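Local coordinates for variant surface glycoprotein MITAT 1.1 (Trypanosoma brucei brucei, PDB 5LY9) that forms the dense glycoprotein coat on the surface of the trypanosome, whose antigenically distinct variants let the parasite evade the immune response of its host, at residues T9-L17 with E161-Q171; L17-M28 with S94-I105. All coordinates share one frame; numbering follows the deposited sequence.

Overall arrangement
Starting near the N terminus, helix 8-21 enters both contacts, which share Leu17 and have centres about 13 Å apart. Its first part meets the loop 161-171 in contact 1, closing a loop of 143 intervening residues. Its last turn and the start of helix 24-55 run against helix 62-114 in contact 2, whose segments are 65 residues apart, 59 of them helical; along the chain this smaller loop falls within the larger one. The two contacts also touch directly: the backbone N atoms of Glu161 and Leu162 probably bond to the carboxylate of Glu20. Together they tie the long helical hairpin to the loop segment that precedes strand 173-174.

Contact 1 of 2, residues T9-L17 with E161-Q171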
loop_
_atom_site.group_PDB
_atom_site.type_symbol
_atom_site.label_atom_id
_atom_site.label_comp_id
_atom_site.label_asym_id
_atom_site.label_seq_id
_atom_site.Cartn_x
_atom_site.Cartn_y
_atom_site.Cartn_z
ATOM N N THR A 9 -6.824 1.174 -33.819
ATOM C CA THR A 9 -7.106 2.517 -33.298
ATOM C C THR A 9 -7.854 2.405 -31.956
ATOM O O THR A 9 -7.732 3.315 -31.117
ATOM C CB THR A 9 -7.955 3.352 -34.268
ATOM O OG1 THR A 9 -9.076 2.583 -34.641
ATOM C CG2 THR A 9 -7.177 3.765 -35.457
ATOM N N ALA A 10 -8.586 1.296 -31.744
ATOM C CA ALA A 10 -9.315 1.070 -30.509
ATOM C C ALA A 10 -8.545 0.270 -29.486
ATOM O O ALA A 10 -8.626 0.603 -28.279
ATOM C CB ALA A 10 -10.671 0.398 -30.798
ATOM N N TRP A 11 -7.868 -0.800 -29.872
ATOM C CA TRP A 11 -7.131 -1.598 -28.867
ATOM C C TRP A 11 -5.737 -1.079 -28.533
ATOM O O TRP A 11 -5.199 -1.378 -27.464
ATOM C CB TRP A 11 -7.087 -3.101 -29.203
ATOM C CG TRP A 11 -6.480 -3.481 -30.461
ATOM C CD1 TRP A 11 -7.129 -3.816 -31.616
ATOM C CD2 TRP A 11 -5.082 -3.638 -30.749
ATOM N NE1 TRP A 11 -6.218 -4.146 -32.573
ATOM C CE2 TRP A 11 -4.971 -4.095 -32.069
ATOM C CE3 TRP A 11 -3.930 -3.470 -30.021
ATOM C CZ2 TRP A 11 -3.781 -4.296 -32.657
ATOM C CZ3 TRP A 11 -2.779 -3.701 -30.579
ATOM C CH2 TRP A 11 -2.681 -4.118 -31.910
ATOM N N LYS A 12 -5.081 -0.388 -29.420
ATOM C CA LYS A 12 -3.733 0.118 -29.059
ATOM C C LYS A 12 -3.747 1.059 -27.853
ATOM O O LYS A 12 -2.896 0.903 -26.955
ATOM C CB LYS A 12 -3.017 0.705 -30.248
ATOM C CG LYS A 12 -2.331 -0.409 -31.092
ATOM C CD LYS A 12 -1.498 0.251 -32.240
ATOM C CE LYS A 12 -0.935 -0.870 -33.093
ATOM N NZ LYS A 12 -0.071 -0.333 -34.182
ATOM N N PRO A 13 -4.764 1.909 -27.758
ATOM C CA PRO A 13 -4.838 2.738 -26.529
ATOM C C PRO A 13 -5.029 1.897 -25.255
ATOM O O PRO A 13 -4.576 2.318 -24.166
ATOM C CB PRO A 13 -6.034 3.650 -26.792
ATOM C CG PRO A 13 -6.032 3.804 -28.250
ATOM C CD PRO A 13 -5.617 2.465 -28.824
ATOM N N LEU A 14 -5.718 0.762 -25.336
ATOM C CA LEU A 14 -5.828 -0.115 -24.209
ATOM C C LEU A 14 -4.503 -0.754 -23.856
ATOM O O LEU A 14 -4.187 -0.884 -22.674
ATOM C CB LEU A 14 -6.907 -1.218 -24.408
ATOM C CG LEU A 14 -8.350 -0.634 -24.467
ATOM C CD1 LEU A 14 -9.268 -1.674 -25.045
ATOM C CD2 LEU A 14 -8.841 -0.163 -23.114
ATOM N N CYS A 15 -3.751 -1.189 -24.864
ATOM C CA CYS A 15 -2.353 -1.681 -24.631
ATOM C C CYS A 15 -1.458 -0.616 -23.950
ATOM O O CYS A 15 -0.745 -0.886 -23.023
ATOM C CB CYS A 15 -1.680 -2.132 -25.900
ATOM S SG CYS A 15 -2.414 -3.630 -26.602
ATOM N N LYS A 16 -1.561 0.631 -24.393
ATOM C CA LYS A 16 -0.823 1.730 -23.767
ATOM C C LYS A 16 -1.244 1.903 -22.326
ATOM O O LYS A 16 -0.393 2.107 -21.460
ATOM C CB LYS A 16 -1.035 3.049 -24.555
ATOM C CG LYS A 16 -0.352 3.062 -25.913
ATOM C CD LYS A 16 -0.868 4.237 -26.759
ATOM C CE LYS A 16 -0.430 5.577 -26.377
ATOM N NZ LYS A 16 -0.768 6.670 -27.379
ATOM N N LEU A 17 -2.530 1.828 -22.065
ATOM C CA LEU A 17 -3.021 2.018 -20.701
ATOM C C LEU A 17 -2.567 0.890 -19.817
ATOM O O LEU A 17 -2.093 1.161 -18.701
ATOM C CB LEU A 17 -4.528 2.158 -20.688
ATOM C CG LEU A 17 -5.245 2.280 -19.330
ATOM C CD1 LEU A 17 -4.745 3.524 -18.568
ATOM C CD2 LEU A 17 -6.779 2.300 -19.464
ATOM N N GLU A 161 -1.400 8.202 -20.049
ATOM C CA GLU A 161 -2.576 7.421 -20.399
ATOM C C GLU A 161 -3.730 7.629 -19.411
ATOM O O GLU A 161 -4.911 7.511 -19.798
ATOM C CB GLU A 161 -2.270 5.947 -20.572
ATOM C CG GLU A 161 -1.029 5.674 -21.439
ATOM C CD GLU A 161 -1.085 6.414 -22.775
ATOM O OE1 GLU A 161 -2.149 6.439 -23.440
ATOM O OE2 GLU A 161 -0.032 7.043 -23.102
ATOM N N LEU A 162 -3.393 7.985 -18.173
ATOM C CA LEU A 162 -4.407 8.256 -17.150
ATOM C C LEU A 162 -3.966 9.515 -16.457
ATOM O O LEU A 162 -2.986 9.512 -15.697
ATOM C CB LEU A 162 -4.521 7.078 -16.162
ATOM C CG LEU A 162 -5.394 7.341 -14.919
ATOM C CD1 LEU A 162 -6.727 7.948 -15.370
ATOM C CD2 LEU A 162 -5.575 6.082 -14.044
ATOM N N THR A 163 -4.602 10.602 -16.850
ATOM C CA THR A 163 -4.166 11.944 -16.434
ATOM C C THR A 163 -5.117 12.472 -15.397
ATOM O O THR A 163 -6.057 11.775 -15.016
ATOM C CB THR A 163 -4.172 12.897 -17.617
ATOM O OG1 THR A 163 -5.527 13.095 -17.994
ATOM C CG2 THR A 163 -3.424 12.318 -18.829
ATOM N N GLN A 164 -4.899 13.708 -14.933
ATOM C CA GLN A 164 -5.846 14.363 -14.040
ATOM C C GLN A 164 -7.247 14.435 -14.603
ATOM O O GLN A 164 -8.189 14.347 -13.859
ATOM C CB GLN A 164 -5.422 15.781 -13.657
ATOM C CG GLN A 164 -4.223 15.726 -12.721
ATOM C CD GLN A 164 -3.935 17.099 -12.039
ATOM O OE1 GLN A 164 -4.803 17.983 -11.971
ATOM N NE2 GLN A 164 -2.728 17.257 -11.554
ATOM N N THR A 165 -7.351 14.562 -15.928
ATOM C CA THR A 165 -8.605 14.758 -16.580
ATOM C C THR A 165 -9.343 13.468 -16.848
ATOM O O THR A 165 -10.566 13.398 -16.735
ATOM C CB THR A 165 -8.357 15.561 -17.887
ATOM O OG1 THR A 165 -7.797 16.847 -17.490
ATOM C CG2 THR A 165 -9.677 15.785 -18.598
ATOM N N GLY A 166 -8.588 12.447 -17.240
ATOM C CA GLY A 166 -9.200 11.189 -17.591
ATOM C C GLY A 166 -8.270 10.291 -18.385
ATOM O O GLY A 166 -7.114 10.247 -18.122
ATOM N N TYR A 167 -8.824 9.581 -19.324
ATOM C CA TYR A 167 -8.095 8.654 -20.184
ATOM C C TYR A 167 -8.102 9.192 -21.610
ATOM O O TYR A 167 -8.970 8.847 -22.444
ATOM C CB TYR A 167 -8.756 7.269 -20.153
ATOM C CG TYR A 167 -8.898 6.681 -18.765
ATOM C CD1 TYR A 167 -9.982 7.038 -17.931
ATOM C CD2 TYR A 167 -7.976 5.758 -18.293
ATOM C CE1 TYR A 167 -10.103 6.397 -16.657
ATOM C CE2 TYR A 167 -8.110 5.129 -17.105
ATOM C CZ TYR A 167 -9.150 5.468 -16.284
ATOM O OH TYR A 167 -9.204 4.829 -15.063
ATOM N N PRO A 168 -7.148 10.057 -21.907
ATOM C CA PRO A 168 -7.314 10.903 -23.135
ATOM C C PRO A 168 -7.177 10.157 -24.446
ATOM O O PRO A 168 -7.740 10.606 -25.455
ATOM C CB PRO A 168 -6.171 11.921 -23.022
ATOM C CG PRO A 168 -5.208 11.275 -22.102
ATOM C CD PRO A 168 -6.031 10.541 -21.089
ATOM N N ASN A 169 -6.475 9.027 -24.438
ATOM C CA ASN A 169 -6.235 8.294 -25.688
ATOM C C ASN A 169 -7.258 7.220 -25.994
ATOM O O ASN A 169 -7.260 6.677 -27.122
ATOM C CB ASN A 169 -4.803 7.784 -25.728
ATOM C CG ASN A 169 -3.813 8.911 -25.720
ATOM O OD1 ASN A 169 -4.013 9.913 -26.404
ATOM N ND2 ASN A 169 -2.720 8.754 -24.988
ATOM N N LEU A 170 -8.117 6.857 -25.025
ATOM C CA LEU A 170 -9.192 5.928 -25.301
ATOM C C LEU A 170 -10.208 6.518 -26.196
ATOM O O LEU A 170 -10.699 7.650 -25.993
ATOM C CB LEU A 170 -9.892 5.452 -24.009
ATOM C CG LEU A 170 -9.017 4.678 -23.015
ATOM C CD1 LEU A 170 -9.883 3.965 -21.991
ATOM C CD2 LEU A 170 -7.955 3.761 -23.496
ATOM N N GLN A 171 -10.550 5.761 -27.229
ATOM C CA GLN A 171 -11.521 6.194 -28.207
ATOM C C GLN A 171 -12.909 6.046 -27.689
ATOM O O GLN A 171 -13.153 5.294 -26.711
ATOM C CB GLN A 171 -11.395 5.326 -29.464
ATOM C CG GLN A 171 -10.006 5.355 -30.060
ATOM C CD GLN A 171 -9.583 6.778 -30.346
ATOM O OE1 GLN A 171 -8.815 7.392 -29.574
ATOM N NE2 GLN A 171 -10.211 7.356 -31.306
HETATM O O HOH W 1 -9.559 2.971 -27.245
HETATM O O HOH W 2 -4.400 5.016 -23.322
#
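Leu17 packs its two methyl groups against the Tyr167 ring, with CD2 3.8 Å from Tyr167 CD2 and CD1 lying at the ring edge, in plane. With CG anti to its backbone N (chi1 176°), Leu17 carries both methyls to the loop; Leu162 CD1, from the same loop, lies 3.5 Å above one face of the ring, offset toward its rim. Farther toward the N terminus of the helix, Leu170 sets CD2 3.8 Å from Pro13 CB and 4.0 Å from Leu14 CD2. This side is tight and mostly apolar, the exception being the carbonyl O of Asn169, 3.3 Å from Pro13 CB; Trp246 of helix 244-254 closes it against Leu17 and Leu170.

The other side is polar, looser and nearer solvent: Thr9 is exposed, and Lys16, Glu161, Asn169 and Gln171 are partly so. Lys16 crosses Glu161, yet Lys16 NZ stays 4.2 Å from Glu161 OE1, beyond a salt bridge. That oxygen is held instead by Asn169 ND2 at 2.8 Å, an almost straight bond (173°) on the syn side that lies in the Asn169 amide plane but 25° out of the carboxylate plane, and by a water that also donates to Pro13 O. A second water links Ala10 O to Gln171 N; no direct hydrogen bond joins the two segments.

Helix 8-21, fastened by the Cys15-Cys145 disulfide, is kinked within 9-17, where the N atoms of Pro13 and Leu14 lack bonds to the preceding turn; Tyr167 to Leu170 form a type I beta turn. The contact thus packs the proline-kinked first helix of the N-terminal domain of an A-type variant surface glycoprotein against an irregular loop.

Contact 2 of 2, residues L17-M28 with S94-I105; sequences LTTELSKVSGEM and SARAAAYLKGSI
Leu21 fits as a knob into a hole made by Ala98, Leu101, Lys102 and Ile105. Its CD1 comes to 4.0 Å from Leu101 CD2, while its CD2 rests at the same separation from Ala98 CB. The methyl of Ala98 in turn meets Val24, CB to CB at 3.7 Å. Beyond the knob, the apolar row runs on to Ile105, where CD1 touches Leu17 CD2, and at the other end to Met28, whose chain folds back at its second and third torsions and places SD near Ser94 CB and CG beside Ala95. Small residues allow a close approach here: the CA atoms of Ser25 and Ala95 are 4.4 Å apart, and Ser25 OG touches Ala95 CB.

The polar link is the hydrogen bond from Lys102 NZ to Thr18 OG1, 2.9 Å long. Lys102 is extended through chi3 and bends only at chi4 (54°), which turns NZ back to the hydroxyl while CE lies 3.8 Å from Ser22 CB. Asp106 grips both partners, by a salt bridge to Lys102 NZ and a hydrogen bond with Thr18 OG1; Ser148 O takes a further bond from the ammonium group. Within 17-28, Ser22, the second residue of the type I beta turn Leu21-Val24 that joins the two helical segments, donates from OG to Thr19 O at 2.6 Å.

The axis of 24-28 approaches that of 94-105 to 8.5 Å and is nearly antiparallel to it (172°), whereas segment 17-21 is more inclined (147°). The 24-28 segment thus pairs helix 24-55 with helix 62-114 as an antiparallel hairpin, while the end of helix 8-21 lies on helix 62-114 at a steeper angle; helix 244-254 packs on this group through Trp246 and Arg253, and the second subunit meets helix 62-114 at Arg96, Tyr100, Gly103 and Ser104.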
loop_
_atom_site.group_PDB
_atom_site.type_symbol
_atom_site.label_atom_id
_atom_site.label_comp_id
_atom_site.label_asym_id
_atom_site.label_seq_id
_atom_site.Cartn_x
_atom_site.Cartn_y
_atom_site.Cartn_z
ATOM N N LEU A 17 -2.530 1.828 -22.065
ATOM C CA LEU A 17 -3.021 2.018 -20.701
ATOM C C LEU A 17 -2.567 0.890 -19.817
ATOM O O LEU A 17 -2.093 1.161 -18.701
ATOM C CB LEU A 17 -4.528 2.158 -20.688
ATOM C CG LEU A 17 -5.245 2.280 -19.330
ATOM C CD1 LEU A 17 -4.745 3.524 -18.568
ATOM C CD2 LEU A 17 -6.779 2.300 -19.464
ATOM N N THR A 18 -2.721 -0.380 -20.273
ATOM C CA THR A 18 -2.276 -1.460 -19.423
ATOM C C THR A 18 -0.763 -1.370 -19.117
ATOM O O THR A 18 -0.341 -1.628 -17.988
ATOM C CB THR A 18 -2.763 -2.868 -19.913
ATOM O OG1 THR A 18 -2.488 -3.806 -18.872
ATOM C CG2 THR A 18 -2.014 -3.256 -21.083
ATOM N N THR A 19 0.042 -0.967 -20.117
ATOM C CA THR A 19 1.466 -0.698 -19.907
ATOM C C THR A 19 1.698 0.382 -18.828
ATOM O O THR A 19 2.502 0.194 -17.936
ATOM C CB THR A 19 2.121 -0.316 -21.255
ATOM O OG1 THR A 19 1.885 -1.392 -22.212
ATOM C CG2 THR A 19 3.572 -0.068 -21.067
ATOM N N GLU A 20 0.972 1.456 -18.905
ATOM C CA GLU A 20 1.123 2.521 -17.917
ATOM C C GLU A 20 0.724 2.030 -16.517
ATOM O O GLU A 20 1.469 2.221 -15.532
ATOM C CB GLU A 20 0.323 3.770 -18.284
ATOM C CG GLU A 20 0.412 4.882 -17.225
ATOM C CD GLU A 20 0.120 6.259 -17.775
ATOM O OE1 GLU A 20 0.852 6.705 -18.747
ATOM O OE2 GLU A 20 -0.901 6.829 -17.297
ATOM N N LEU A 21 -0.437 1.381 -16.444
ATOM C CA LEU A 21 -0.982 0.896 -15.190
ATOM C C LEU A 21 -0.066 -0.098 -14.503
ATOM O O LEU A 21 -0.046 -0.203 -13.295
ATOM C CB LEU A 21 -2.409 0.400 -15.306
ATOM C CG LEU A 21 -3.529 1.334 -15.778
ATOM C CD1 LEU A 21 -4.809 0.495 -15.891
ATOM C CD2 LEU A 21 -3.699 2.469 -14.785
ATOM N N SER A 22 0.724 -0.815 -15.270
ATOM C CA SER A 22 1.612 -1.848 -14.772
ATOM C C SER A 22 2.621 -1.288 -13.763
ATOM O O SER A 22 3.032 -2.033 -12.894
ATOM C CB SER A 22 2.338 -2.549 -15.954
ATOM O OG SER A 22 3.336 -1.704 -16.407
ATOM N N LYS A 23 2.933 0.011 -13.803
ATOM C CA LYS A 23 3.918 0.601 -12.903
ATOM C C LYS A 23 3.342 1.338 -11.733
ATOM O O LYS A 23 4.101 1.779 -10.880
ATOM C CB LYS A 23 4.893 1.535 -13.635
ATOM C CG LYS A 23 5.825 0.823 -14.593
ATOM C CD LYS A 23 6.990 1.724 -15.053
ATOM C CE LYS A 23 8.069 0.882 -15.726
ATOM N NZ LYS A 23 9.133 1.864 -16.141
ATOM N N VAL A 24 2.027 1.463 -11.654
ATOM C CA VAL A 24 1.439 2.238 -10.576
ATOM C C VAL A 24 1.792 1.687 -9.193
ATOM O O VAL A 24 2.121 2.461 -8.308
ATOM C CB VAL A 24 -0.111 2.429 -10.765
ATOM C CG1 VAL A 24 -0.756 3.021 -9.511
ATOM C CG2 VAL A 24 -0.375 3.283 -12.001
ATOM N N SER A 25 1.743 0.377 -8.987
ATOM C CA SER A 25 2.054 -0.250 -7.690
ATOM C C SER A 25 3.430 0.109 -7.237
ATOM O O SER A 25 3.666 0.522 -6.071
ATOM C CB SER A 25 1.842 -1.754 -7.702
ATOM O OG SER A 25 0.461 -1.961 -8.018
ATOM N N GLY A 26 4.381 -0.065 -8.162
ATOM C CA GLY A 26 5.759 0.316 -7.937
ATOM C C GLY A 26 6.004 1.781 -7.660
ATOM O O GLY A 26 6.858 2.148 -6.830
ATOM N N GLU A 27 5.231 2.621 -8.319
ATOM C CA GLU A 27 5.328 4.039 -8.032
ATOM C C GLU A 27 4.754 4.327 -6.671
ATOM O O GLU A 27 5.352 5.129 -5.955
ATOM C CB GLU A 27 4.700 4.932 -9.123
ATOM C CG GLU A 27 4.630 6.375 -8.667
ATOM C CD GLU A 27 4.503 7.425 -9.760
ATOM O OE1 GLU A 27 3.891 8.495 -9.433
ATOM O OE2 GLU A 27 5.156 7.287 -10.854
ATOM N N MET A 28 3.666 3.662 -6.281
ATOM C CA MET A 28 3.196 3.782 -4.947
ATOM C C MET A 28 4.226 3.294 -3.878
ATOM O O MET A 28 4.367 3.912 -2.780
ATOM C CB MET A 28 1.815 3.158 -4.803
ATOM C CG MET A 28 0.733 3.896 -5.558
ATOM S SD MET A 28 0.537 5.595 -4.947
ATOM C CE MET A 28 1.660 6.588 -5.929
ATOM N N SER A 94 -4.662 3.460 -4.621
ATOM C CA SER A 94 -4.293 3.660 -6.016
ATOM C C SER A 94 -3.625 2.421 -6.620
ATOM O O SER A 94 -3.931 2.033 -7.771
ATOM C CB SER A 94 -3.355 4.870 -6.181
ATOM O OG SER A 94 -3.061 5.137 -7.545
ATOM N N ALA A 95 -2.722 1.813 -5.890
ATOM C CA ALA A 95 -2.095 0.555 -6.357
ATOM C C ALA A 95 -3.174 -0.477 -6.677
ATOM O O ALA A 95 -3.136 -1.062 -7.759
ATOM C CB ALA A 95 -1.081 0.040 -5.355
ATOM N N ARG A 96 -4.158 -0.671 -5.817
ATOM C CA ARG A 96 -5.147 -1.741 -6.041
ATOM C C ARG A 96 -6.153 -1.328 -7.092
ATOM O O ARG A 96 -6.680 -2.198 -7.817
ATOM C CB ARG A 96 -5.795 -2.179 -4.743
ATOM C CG ARG A 96 -6.788 -1.232 -4.109
ATOM C CD ARG A 96 -8.168 -1.621 -4.582
ATOM N NE ARG A 96 -9.326 -0.959 -3.921
ATOM C CZ ARG A 96 -9.772 0.245 -4.225
ATOM N NH1 ARG A 96 -9.089 1.093 -5.010
ATOM N NH2 ARG A 96 -10.885 0.678 -3.677
ATOM N N ALA A 97 -6.410 -0.036 -7.224
ATOM C CA ALA A 97 -7.395 0.424 -8.212
ATOM C C ALA A 97 -6.803 0.186 -9.593
ATOM O O ALA A 97 -7.482 -0.356 -10.521
ATOM C CB ALA A 97 -7.667 1.868 -8.036
ATOM N N ALA A 98 -5.550 0.574 -9.736
ATOM C CA ALA A 98 -4.869 0.360 -11.037
ATOM C C ALA A 98 -4.766 -1.128 -11.370
ATOM O O ALA A 98 -5.057 -1.520 -12.522
ATOM C CB ALA A 98 -3.463 0.982 -11.028
ATOM N N ALA A 99 -4.411 -1.947 -10.355
ATOM C CA ALA A 99 -4.246 -3.346 -10.584
ATOM C C ALA A 99 -5.571 -4.015 -10.927
ATOM O O ALA A 99 -5.646 -4.853 -11.810
ATOM C CB ALA A 99 -3.601 -3.983 -9.381
ATOM N N TYR A 100 -6.666 -3.591 -10.274
ATOM C CA TYR A 100 -7.973 -4.199 -10.555
ATOM C C TYR A 100 -8.438 -3.911 -11.978
ATOM O O TYR A 100 -8.863 -4.814 -12.718
ATOM C CB TYR A 100 -8.991 -3.645 -9.539
ATOM C CG TYR A 100 -10.382 -4.229 -9.653
ATOM C CD1 TYR A 100 -10.625 -5.630 -9.649
ATOM C CD2 TYR A 100 -11.473 -3.393 -9.798
ATOM C CE1 TYR A 100 -11.885 -6.129 -9.720
ATOM C CE2 TYR A 100 -12.778 -3.898 -9.867
ATOM C CZ TYR A 100 -12.984 -5.276 -9.855
ATOM O OH TYR A 100 -14.257 -5.772 -9.965
ATOM N N LEU A 101 -8.370 -2.638 -12.370
ATOM C CA LEU A 101 -8.692 -2.224 -13.737
ATOM C C LEU A 101 -7.784 -2.930 -14.758
ATOM O O LEU A 101 -8.301 -3.483 -15.777
ATOM C CB LEU A 101 -8.643 -0.698 -13.856
ATOM C CG LEU A 101 -8.866 -0.213 -15.267
ATOM C CD1 LEU A 101 -10.237 -0.575 -15.726
ATOM C CD2 LEU A 101 -8.655 1.314 -15.303
ATOM N N LYS A 102 -6.482 -3.023 -14.471
ATOM C CA LYS A 102 -5.548 -3.711 -15.354
ATOM C C LYS A 102 -5.902 -5.165 -15.520
ATOM O O LYS A 102 -5.821 -5.744 -16.647
ATOM C CB LYS A 102 -4.155 -3.562 -14.818
ATOM C CG LYS A 102 -3.144 -4.232 -15.675
ATOM C CD LYS A 102 -1.751 -3.837 -15.329
ATOM C CE LYS A 102 -0.676 -4.835 -15.706
ATOM N NZ LYS A 102 -0.684 -5.245 -17.160
ATOM N N GLY A 103 -6.378 -5.796 -14.428
ATOM C CA GLY A 103 -6.750 -7.230 -14.530
ATOM C C GLY A 103 -7.891 -7.452 -15.458
ATOM O O GLY A 103 -7.922 -8.436 -16.222
ATOM N N SER A 104 -8.876 -6.556 -15.469
ATOM C CA SER A 104 -9.965 -6.713 -16.376
ATOM C C SER A 104 -9.581 -6.410 -17.825
ATOM O O SER A 104 -9.971 -7.166 -18.749
ATOM C CB SER A 104 -11.159 -5.781 -16.042
ATOM O OG SER A 104 -11.616 -6.069 -14.653
ATOM N N ILE A 105 -8.815 -5.322 -18.043
ATOM C CA ILE A 105 -8.306 -5.038 -19.375
ATOM C C ILE A 105 -7.511 -6.228 -19.910
ATOM O O ILE A 105 -7.725 -6.656 -21.037
ATOM C CB ILE A 105 -7.446 -3.781 -19.376
ATOM C CG1 ILE A 105 -8.367 -2.579 -19.033
ATOM C CG2 ILE A 105 -6.741 -3.615 -20.713
ATOM C CD1 ILE A 105 -7.533 -1.338 -18.766
#